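Local coordinates for protein malate dehydrogenase (Picrophilus torridus, PDB 4BGV) that probably catalyses the reversible, NAD-dependent oxidation of malate to oxaloacetate, a step of the tricarboxylic acid cycle, at residues Tyr70-Gly84 against Ala110-Thr124. Residues are numbered along the deposited sequence; the frame is centred on the assembly and turned at random. Where two conformers were deposited one is given.
Sequences YAEMKGSDVIVVTAG and AIKKYSPESKIVVVT
I79 and V81 of strand 78-81 pair in parallel with strand 119-122. I79 N donates to K119 O and I79 O accepts from V121 N, both at 2.9 Å. V81 repeats the pattern with V121 O and V123 N.

On the I79/V81 face, I79 keeps CG1 beside its backbone N (chi1 -60°) and extends CD1 to S118 CB and to I111 CG1, 3.9 Å from the latter. V81 CG2 meets I120 CG2 at 3.8 Å. I111 thus brings the end of helix 93-114 onto this face. On the other face, V78 CG1 touches V121 CG2, and V80 CG1 touches V123 CG2.

Near the N-terminal ends of the strands, S118 OG donates to S76 O at 2.6 Å, from above the carbonyl plane. K119 curls back through two bent torsions, chi2 and chi3. This brings NZ to the syn side of D77 OD1, tilted 31° from the carboxylate plane, in a salt bridge of 2.8 Å.

The Y114 ring lies against the 3-10 residues 70-73, with A71 N over its centre, 3.6 Å above the ring plane, and K113 CG over the opposite face. A110 CB makes a CH-pi contact over the Y70 ring. One water links E117 OE1 to G75 N.

Strand 4-8 flanks strand 78-81 on its other edge, and T82 OG1 bonds to I8 O. The arrangement is the right-handed beta-alpha-beta crossover of a Rossmann fold. V123 and T124, just after strand 119-122, are inferred to bind NAD.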
ATOM      1  N   TYR A  70     -16.240  29.170  -2.529  1.00 13.66           N
ATOM      2  CA  TYR A  70     -16.870  27.858  -2.350  1.00 12.01           C
ATOM      3  C   TYR A  70     -17.383  27.294  -3.675  1.00 17.39           C
ATOM      4  O   TYR A  70     -17.715  26.118  -3.760  1.00 14.57           O
ATOM      5  CB  TYR A  70     -18.023  27.930  -1.349  1.00 13.75           C
ATOM      6  CG  TYR A  70     -17.615  27.840   0.104  1.00 15.56           C
ATOM      7  CD1 TYR A  70     -16.993  26.700   0.599  1.00 14.02           C
ATOM      8  CD2 TYR A  70     -17.884  28.877   0.987  1.00 15.74           C
ATOM      9  CE1 TYR A  70     -16.643  26.602   1.931  1.00 18.31           C
ATOM     10  CE2 TYR A  70     -17.544  28.783   2.324  1.00 18.26           C
ATOM     11  CZ  TYR A  70     -16.924  27.648   2.789  1.00 19.51           C
ATOM     12  OH  TYR A  70     -16.577  27.550   4.114  1.00 20.64           O
ATOM     13  N   ALA A  71     -17.457  28.135  -4.707  1.00 16.93           N
ATOM     14  CA  ALA A  71     -17.813  27.662  -6.050  1.00 16.72           C
ATOM     15  C   ALA A  71     -16.889  26.534  -6.526  1.00 18.51           C
ATOM     16  O   ALA A  71     -17.300  25.673  -7.306  1.00 14.21           O
ATOM     17  CB  ALA A  71     -17.818  28.832  -7.056  1.00 15.59           C
ATOM     18  N   GLU A  72     -15.648  26.537  -6.033  1.00 14.54           N
ATOM     19  CA  GLU A  72     -14.675  25.496  -6.340  1.00 15.16           C
ATOM     20  C   GLU A  72     -15.033  24.094  -5.817  1.00 11.83           C
ATOM     21  O   GLU A  72     -14.387  23.116  -6.183  1.00 13.33           O
ATOM     22  CB  GLU A  72     -13.269  25.909  -5.862  1.00 17.05           C
ATOM     23  CG  GLU A  72     -12.715  27.154  -6.560  1.00 20.06           C
ATOM     24  CD  GLU A  72     -12.320  26.886  -7.999  1.00 25.43           C
ATOM     25  OE1 GLU A  72     -12.402  25.715  -8.429  1.00 25.08           O
ATOM     26  OE2 GLU A  72     -11.920  27.843  -8.701  1.00 26.48           O
ATOM     27  N   MET A  73     -16.068  23.983  -4.991  1.00 13.06           N
ATOM     28  CA  MET A  73     -16.539  22.671  -4.536  1.00 13.65           C
ATOM     29  C   MET A  73     -17.369  21.953  -5.592  1.00 13.30           C
ATOM     30  O   MET A  73     -17.640  20.771  -5.448  1.00 16.83           O
ATOM     31  CB  MET A  73     -17.379  22.787  -3.251  1.00 13.01           C
ATOM     32  CG  MET A  73     -16.614  23.317  -2.046  1.00 10.93           C
ATOM     33  SD  MET A  73     -17.561  23.063  -0.528  1.00 15.37           S
ATOM     34  CE  MET A  73     -19.056  23.988  -0.855  1.00 15.77           C
ATOM     35  N   LYS A  74     -17.778  22.668  -6.643  1.00 13.02           N
ATOM     36  CA  LYS A  74     -18.637  22.088  -7.674  0.50 13.95           C
ATOM     37  C   LYS A  74     -18.155  20.712  -8.126  1.00 13.20           C
ATOM     38  O   LYS A  74     -16.972  20.516  -8.424  1.00 14.57           O
ATOM     39  CB  LYS A  74     -18.759  23.029  -8.876  0.50 16.86           C
ATOM     40  CG  LYS A  74     -17.433  23.393  -9.524  0.50 18.64           C
ATOM     41  CD  LYS A  74     -17.629  24.355 -10.690  0.50 23.33           C
ATOM     42  CE  LYS A  74     -16.302  24.785 -11.283  0.50 24.17           C
ATOM     43  NZ  LYS A  74     -16.505  25.649 -12.477  0.50 24.48           N
ATOM     44  N   GLY A  75     -19.079  19.755  -8.157  1.00 15.70           N
ATOM     45  CA  GLY A  75     -18.778  18.413  -8.615  1.00 19.57           C
ATOM     46  C   GLY A  75     -18.083  17.525  -7.596  1.00 17.43           C
ATOM     47  O   GLY A  75     -17.579  16.463  -7.949  1.00 12.87           O
ATOM     48  N   SER A  76     -18.050  17.951  -6.334  1.00 12.89           N
ATOM     49  CA  SER A  76     -17.456  17.126  -5.288  1.00 12.00           C
ATOM     50  C   SER A  76     -18.350  15.921  -5.012  1.00 11.24           C
ATOM     51  O   SER A  76     -19.557  16.066  -4.844  1.00 15.52           O
ATOM     52  CB  SER A  76     -17.287  17.933  -3.987  1.00 14.08           C
ATOM     53  OG  SER A  76     -16.300  18.957  -4.122  1.00 12.47           O
ATOM     54  N   ASP A  77     -17.770  14.728  -4.971  1.00  8.69           N
ATOM     55  CA  ASP A  77     -18.546  13.551  -4.611  0.50  7.80           C
ATOM     56  C   ASP A  77     -18.826  13.568  -3.112  1.00  8.79           C
ATOM     57  O   ASP A  77     -19.916  13.199  -2.675  1.00  9.60           O
ATOM     58  CB  ASP A  77     -17.804  12.273  -4.995  0.50 11.32           C
ATOM     59  CG  ASP A  77     -18.660  11.032  -4.825  0.50 12.23           C
ATOM     60  OD1 ASP A  77     -19.839  11.054  -5.243  0.50 10.04           O
ATOM     61  OD2 ASP A  77     -18.155  10.033  -4.274  0.50 13.23           O
ATOM     62  N   VAL A  78     -17.828  13.995  -2.335  1.00  9.32           N
ATOM     63  CA  VAL A  78     -17.934  14.089  -0.885  1.00  7.78           C
ATOM     64  C   VAL A  78     -17.376  15.423  -0.426  1.00  8.22           C
ATOM     65  O   VAL A  78     -16.372  15.896  -0.953  1.00  7.12           O
ATOM     66  CB  VAL A  78     -17.172  12.940  -0.177  1.00  6.72           C
ATOM     67  CG1 VAL A  78     -17.155  13.140   1.343  1.00  7.60           C
ATOM     68  CG2 VAL A  78     -17.805  11.596  -0.546  1.00  7.11           C
ATOM     69  N   ILE A  79     -18.065  16.043   0.530  1.00  6.66           N
ATOM     70  CA  ILE A  79     -17.545  17.209   1.232  1.00 10.12           C
ATOM     71  C   ILE A  79     -17.382  16.847   2.708  1.00 10.23           C
ATOM     72  O   ILE A  79     -18.310  16.338   3.336  1.00  7.87           O
ATOM     73  CB  ILE A  79     -18.522  18.389   1.122  1.00  9.64           C
ATOM     74  CG1 ILE A  79     -18.713  18.756  -0.351  1.00 10.58           C
ATOM     75  CG2 ILE A  79     -18.031  19.605   1.944  1.00  9.23           C
ATOM     76  CD1 ILE A  79     -19.773  19.833  -0.584  1.00  9.95           C
ATOM     77  N   VAL A  80     -16.197  17.104   3.247  1.00  9.85           N
ATOM     78  CA  VAL A  80     -15.896  16.820   4.639  1.00  7.89           C
ATOM     79  C   VAL A  80     -15.922  18.145   5.400  1.00  8.92           C
ATOM     80  O   VAL A  80     -15.159  19.065   5.083  1.00 10.75           O
ATOM     81  CB  VAL A  80     -14.483  16.195   4.773  1.00  8.21           C
ATOM     82  CG1 VAL A  80     -14.200  15.840   6.225  1.00 10.75           C
ATOM     83  CG2 VAL A  80     -14.358  14.960   3.882  1.00 10.10           C
ATOM     84  N   VAL A  81     -16.796  18.250   6.396  1.00  8.74           N
ATOM     85  CA  VAL A  81     -16.918  19.491   7.155  1.00  9.56           C
ATOM     86  C   VAL A  81     -16.132  19.423   8.468  1.00 14.66           C
ATOM     87  O   VAL A  81     -16.528  18.719   9.401  1.00 11.52           O
ATOM     88  CB  VAL A  81     -18.405  19.826   7.427  1.00 11.82           C
ATOM     89  CG1 VAL A  81     -18.545  21.152   8.201  1.00 11.09           C
ATOM     90  CG2 VAL A  81     -19.178  19.899   6.110  1.00 11.40           C
ATOM     91  N   THR A  82     -15.021  20.156   8.545  1.00 10.94           N
ATOM     92  CA  THR A  82     -14.211  20.181   9.762  1.00 13.95           C
ATOM     93  C   THR A  82     -14.083  21.600  10.288  1.00 15.76           C
ATOM     94  O   THR A  82     -13.233  21.878  11.118  1.00 21.71           O
ATOM     95  CB  THR A  82     -12.777  19.656   9.537  1.00 19.40           C
ATOM     96  OG1 THR A  82     -12.000  20.646   8.847  1.00 19.04           O
ATOM     97  CG2 THR A  82     -12.786  18.385   8.721  1.00 18.56           C
ATOM     98  N   ALA A  83     -14.928  22.491   9.794  1.00 16.51           N
ATOM     99  CA  ALA A  83     -14.906  23.878  10.218  1.00 21.50           C
ATOM    100  C   ALA A  83     -15.558  23.949  11.595  1.00 24.67           C
ATOM    101  O   ALA A  83     -16.365  23.101  11.945  1.00 27.56           O
ATOM    102  CB  ALA A  83     -15.657  24.743   9.217  1.00 28.60           C
ATOM    103  N   GLY A  84     -15.205  24.945  12.383  1.00 28.84           N
ATOM    104  CA  GLY A  84     -15.780  25.039  13.707  1.00 30.85           C
ATOM    105  C   GLY A  84     -14.721  25.288  14.752  1.00 41.31           C
ATOM    106  O   GLY A  84     -13.527  25.161  14.483  1.00 45.57           O
ATOM    107  N   ALA A 110     -23.798  27.334   1.939  1.00 15.99           N
ATOM    108  CA  ALA A 110     -22.823  27.341   0.853  1.00 15.68           C
ATOM    109  C   ALA A 110     -22.822  26.025   0.067  1.00 14.50           C
ATOM    110  O   ALA A 110     -22.675  26.027  -1.151  1.00 12.83           O
ATOM    111  CB  ALA A 110     -21.413  27.656   1.382  1.00 13.33           C
ATOM    112  N   ILE A 111     -22.972  24.903   0.764  1.00 13.63           N
ATOM    113  CA  ILE A 111     -23.049  23.608   0.092  1.00 15.51           C
ATOM    114  C   ILE A 111     -24.289  23.515  -0.804  1.00 15.39           C
ATOM    115  O   ILE A 111     -24.218  23.027  -1.936  1.00 14.76           O
ATOM    116  CB  ILE A 111     -23.040  22.440   1.112  1.00 13.04           C
ATOM    117  CG1 ILE A 111     -21.665  22.323   1.786  1.00 12.53           C
ATOM    118  CG2 ILE A 111     -23.412  21.138   0.430  1.00 14.05           C
ATOM    119  CD1 ILE A 111     -21.661  21.424   3.048  1.00 16.81           C
ATOM    120  N   LYS A 112     -25.419  23.994  -0.299  1.00 17.65           N
ATOM    121  CA  LYS A 112     -26.647  24.001  -1.081  1.00 17.02           C
ATOM    122  C   LYS A 112     -26.479  24.840  -2.341  1.00 18.23           C
ATOM    123  O   LYS A 112     -26.948  24.473  -3.416  1.00 16.13           O
ATOM    124  CB  LYS A 112     -27.802  24.552  -0.252  1.00 16.92           C
ATOM    125  CG  LYS A 112     -29.113  24.652  -1.019  1.00 20.37           C
ATOM    126  CD  LYS A 112     -30.192  25.264  -0.150  1.00 25.33           C
ATOM    127  CE  LYS A 112     -31.558  25.131  -0.808  1.00 33.27           C
ATOM    128  NZ  LYS A 112     -32.647  25.457   0.148  1.00 42.14           N
ATOM    129  N   LYS A 113     -25.794  25.968  -2.198  1.00 15.91           N
ATOM    130  CA  LYS A 113     -25.606  26.891  -3.310  1.00 16.78           C
ATOM    131  C   LYS A 113     -24.617  26.375  -4.354  1.00 17.58           C
ATOM    132  O   LYS A 113     -24.835  26.549  -5.556  1.00 19.28           O
ATOM    133  CB  LYS A 113     -25.143  28.256  -2.800  1.00 15.96           C
ATOM    134  CG  LYS A 113     -24.907  29.296  -3.907  1.00 21.33           C
ATOM    135  CD  LYS A 113     -24.556  30.636  -3.310  1.00 23.22           C
ATOM    136  CE  LYS A 113     -24.502  31.732  -4.370  1.00 29.79           C
ATOM    137  NZ  LYS A 113     -24.247  33.050  -3.723  1.00 35.24           N
ATOM    138  N   TYR A 114     -23.532  25.740  -3.916  1.00 13.99           N
ATOM    139  CA  TYR A 114     -22.454  25.439  -4.859  1.00 12.25           C
ATOM    140  C   TYR A 114     -22.243  23.969  -5.217  1.00 16.20           C
ATOM    141  O   TYR A 114     -21.626  23.660  -6.245  1.00 16.07           O
ATOM    142  CB  TYR A 114     -21.136  26.022  -4.349  1.00 16.19           C
ATOM    143  CG  TYR A 114     -21.108  27.529  -4.319  1.00 16.37           C
ATOM    144  CD1 TYR A 114     -21.111  28.268  -5.498  1.00 19.50           C
ATOM    145  CD2 TYR A 114     -21.056  28.215  -3.119  1.00 19.72           C
ATOM    146  CE1 TYR A 114     -21.070  29.649  -5.481  1.00 19.01           C
ATOM    147  CE2 TYR A 114     -21.016  29.608  -3.093  1.00 19.47           C
ATOM    148  CZ  TYR A 114     -21.025  30.315  -4.277  1.00 19.00           C
ATOM    149  OH  TYR A 114     -20.982  31.700  -4.260  1.00 20.67           O
ATOM    150  N   SER A 115     -22.704  23.064  -4.366  1.00 15.96           N
ATOM    151  CA  SER A 115     -22.465  21.637  -4.605  1.00 12.38           C
ATOM    152  C   SER A 115     -23.529  20.775  -3.923  1.00 15.63           C
ATOM    153  O   SER A 115     -23.206  19.934  -3.083  1.00 13.58           O
ATOM    154  CB  SER A 115     -21.058  21.263  -4.119  1.00 13.30           C
ATOM    155  OG  SER A 115     -20.717  19.922  -4.454  1.00 13.22           O
ATOM    156  N   PRO A 116     -24.811  20.976  -4.291  1.00 19.54           N
ATOM    157  CA  PRO A 116     -25.894  20.321  -3.542  1.00 16.87           C
ATOM    158  C   PRO A 116     -26.013  18.829  -3.830  1.00 16.16           C
ATOM    159  O   PRO A 116     -26.769  18.140  -3.150  1.00 13.55           O
ATOM    160  CB  PRO A 116     -27.147  21.054  -4.025  1.00 15.60           C
ATOM    161  CG  PRO A 116     -26.802  21.494  -5.430  1.00 20.73           C
ATOM    162  CD  PRO A 116     -25.326  21.836  -5.377  1.00 20.33           C
ATOM    163  N   GLU A 117     -25.257  18.338  -4.806  1.00 14.95           N
ATOM    164  CA  GLU A 117     -25.286  16.916  -5.153  1.00 17.97           C
ATOM    165  C   GLU A 117     -24.322  16.066  -4.311  1.00 13.71           C
ATOM    166  O   GLU A 117     -24.319  14.843  -4.411  1.00 13.17           O
ATOM    167  CB  GLU A 117     -24.976  16.740  -6.641  1.00 28.29           C
ATOM    168  CG  GLU A 117     -25.757  17.692  -7.565  1.00 37.59           C
ATOM    169  CD  GLU A 117     -25.061  19.042  -7.766  1.00 40.87           C
ATOM    170  OE1 GLU A 117     -24.029  19.295  -7.097  1.00 39.39           O
ATOM    171  OE2 GLU A 117     -25.546  19.844  -8.598  1.00 39.21           O
ATOM    172  N   SER A 118     -23.512  16.713  -3.476  1.00 11.79           N
ATOM    173  CA  SER A 118     -22.483  16.007  -2.701  1.00  9.91           C
ATOM    174  C   SER A 118     -23.019  15.159  -1.543  1.00 10.99           C
ATOM    175  O   SER A 118     -24.056  15.476  -0.963  1.00 12.16           O
ATOM    176  CB  SER A 118     -21.475  17.015  -2.134  1.00 10.55           C
ATOM    177  OG  SER A 118     -20.804  17.689  -3.184  1.00 10.99           O
ATOM    178  N   LYS A 119     -22.310  14.082  -1.221  1.00  9.37           N
ATOM    179  CA  LYS A 119     -22.504  13.418   0.071  1.00 10.71           C
ATOM    180  C   LYS A 119     -21.652  14.163   1.102  1.00 11.38           C
ATOM    181  O   LYS A 119     -20.560  14.632   0.789  1.00 11.89           O
ATOM    182  CB  LYS A 119     -22.104  11.942   0.013  1.00  9.95           C
ATOM    183  CG  LYS A 119     -23.181  10.974  -0.519  1.00 12.35           C
ATOM    184  CD  LYS A 119     -23.357  11.060  -2.029  1.00 15.27           C
ATOM    185  CE  LYS A 119     -22.109  10.591  -2.792  1.00 17.25           C
ATOM    186  NZ  LYS A 119     -22.347  10.406  -4.267  1.00 14.41           N
ATOM    187  N   ILE A 120     -22.147  14.286   2.329  1.00  8.83           N
ATOM    188  CA  ILE A 120     -21.437  15.075   3.329  1.00  8.73           C
ATOM    189  C   ILE A 120     -20.991  14.212   4.495  1.00 10.74           C
ATOM    190  O   ILE A 120     -21.772  13.413   5.009  1.00 10.56           O
ATOM    191  CB  ILE A 120     -22.334  16.218   3.886  1.00 12.71           C
ATOM    192  CG1 ILE A 120     -23.141  16.869   2.749  1.00 13.66           C
ATOM    193  CG2 ILE A 120     -21.481  17.240   4.670  1.00  9.39           C
ATOM    194  CD1 ILE A 120     -22.269  17.522   1.649  1.00 12.98           C
ATOM    195  N   VAL A 121     -19.732  14.372   4.902  1.00  8.29           N
ATOM    196  CA  VAL A 121     -19.214  13.756   6.130  1.00  9.16           C
ATOM    197  C   VAL A 121     -18.907  14.875   7.115  1.00  8.78           C
ATOM    198  O   VAL A 121     -17.983  15.671   6.905  1.00  9.62           O
ATOM    199  CB  VAL A 121     -17.942  12.912   5.867  1.00  9.60           C
ATOM    200  CG1 VAL A 121     -17.318  12.455   7.190  1.00 10.76           C
ATOM    201  CG2 VAL A 121     -18.287  11.690   4.984  1.00  7.76           C
ATOM    202  N   VAL A 122     -19.698  14.942   8.184  1.00  9.45           N
ATOM    203  CA  VAL A 122     -19.588  16.034   9.148  1.00 10.08           C
ATOM    204  C   VAL A 122     -18.734  15.601  10.332  1.00 11.45           C
ATOM    205  O   VAL A 122     -18.987  14.561  10.926  1.00 11.19           O
ATOM    206  CB  VAL A 122     -20.989  16.484   9.640  1.00 12.68           C
ATOM    207  CG1 VAL A 122     -20.876  17.679  10.581  1.00 13.19           C
ATOM    208  CG2 VAL A 122     -21.865  16.837   8.448  1.00 13.14           C
ATOM    209  N   VAL A 123     -17.728  16.413  10.666  1.00 11.23           N
ATOM    210  CA  VAL A 123     -16.737  16.070  11.686  1.00 10.88           C
ATOM    211  C   VAL A 123     -16.860  16.936  12.939  1.00 12.23           C
ATOM    212  O   VAL A 123     -16.619  16.472  14.050  1.00 13.99           O
ATOM    213  CB  VAL A 123     -15.315  16.247  11.127  1.00 10.06           C
ATOM    214  CG1 VAL A 123     -14.239  16.098  12.233  1.00 13.45           C
ATOM    215  CG2 VAL A 123     -15.077  15.278   9.957  1.00  9.33           C
ATOM    216  N   THR A 124     -17.208  18.198  12.743  1.00 15.27           N
ATOM    217  CA  THR A 124     -17.378  19.150  13.843  1.00 15.58           C
ATOM    218  C   THR A 124     -18.187  18.554  15.015  1.00 16.05           C
ATOM    219  O   THR A 124     -19.298  18.061  14.827  1.00 17.89           O
ATOM    220  CB  THR A 124     -18.063  20.433  13.313  1.00 19.90           C
ATOM    221  OG1 THR A 124     -17.387  20.888  12.125  1.00 20.59           O
ATOM    222  CG2 THR A 124     -18.039  21.543  14.362  1.00 19.33           C
TER
HETATM  223  O   HOH W   1     -20.546  25.544  -7.911  1.00 39.30           O
HETATM  224  O   HOH W   2     -22.011  20.894  -8.242  1.00 29.63           O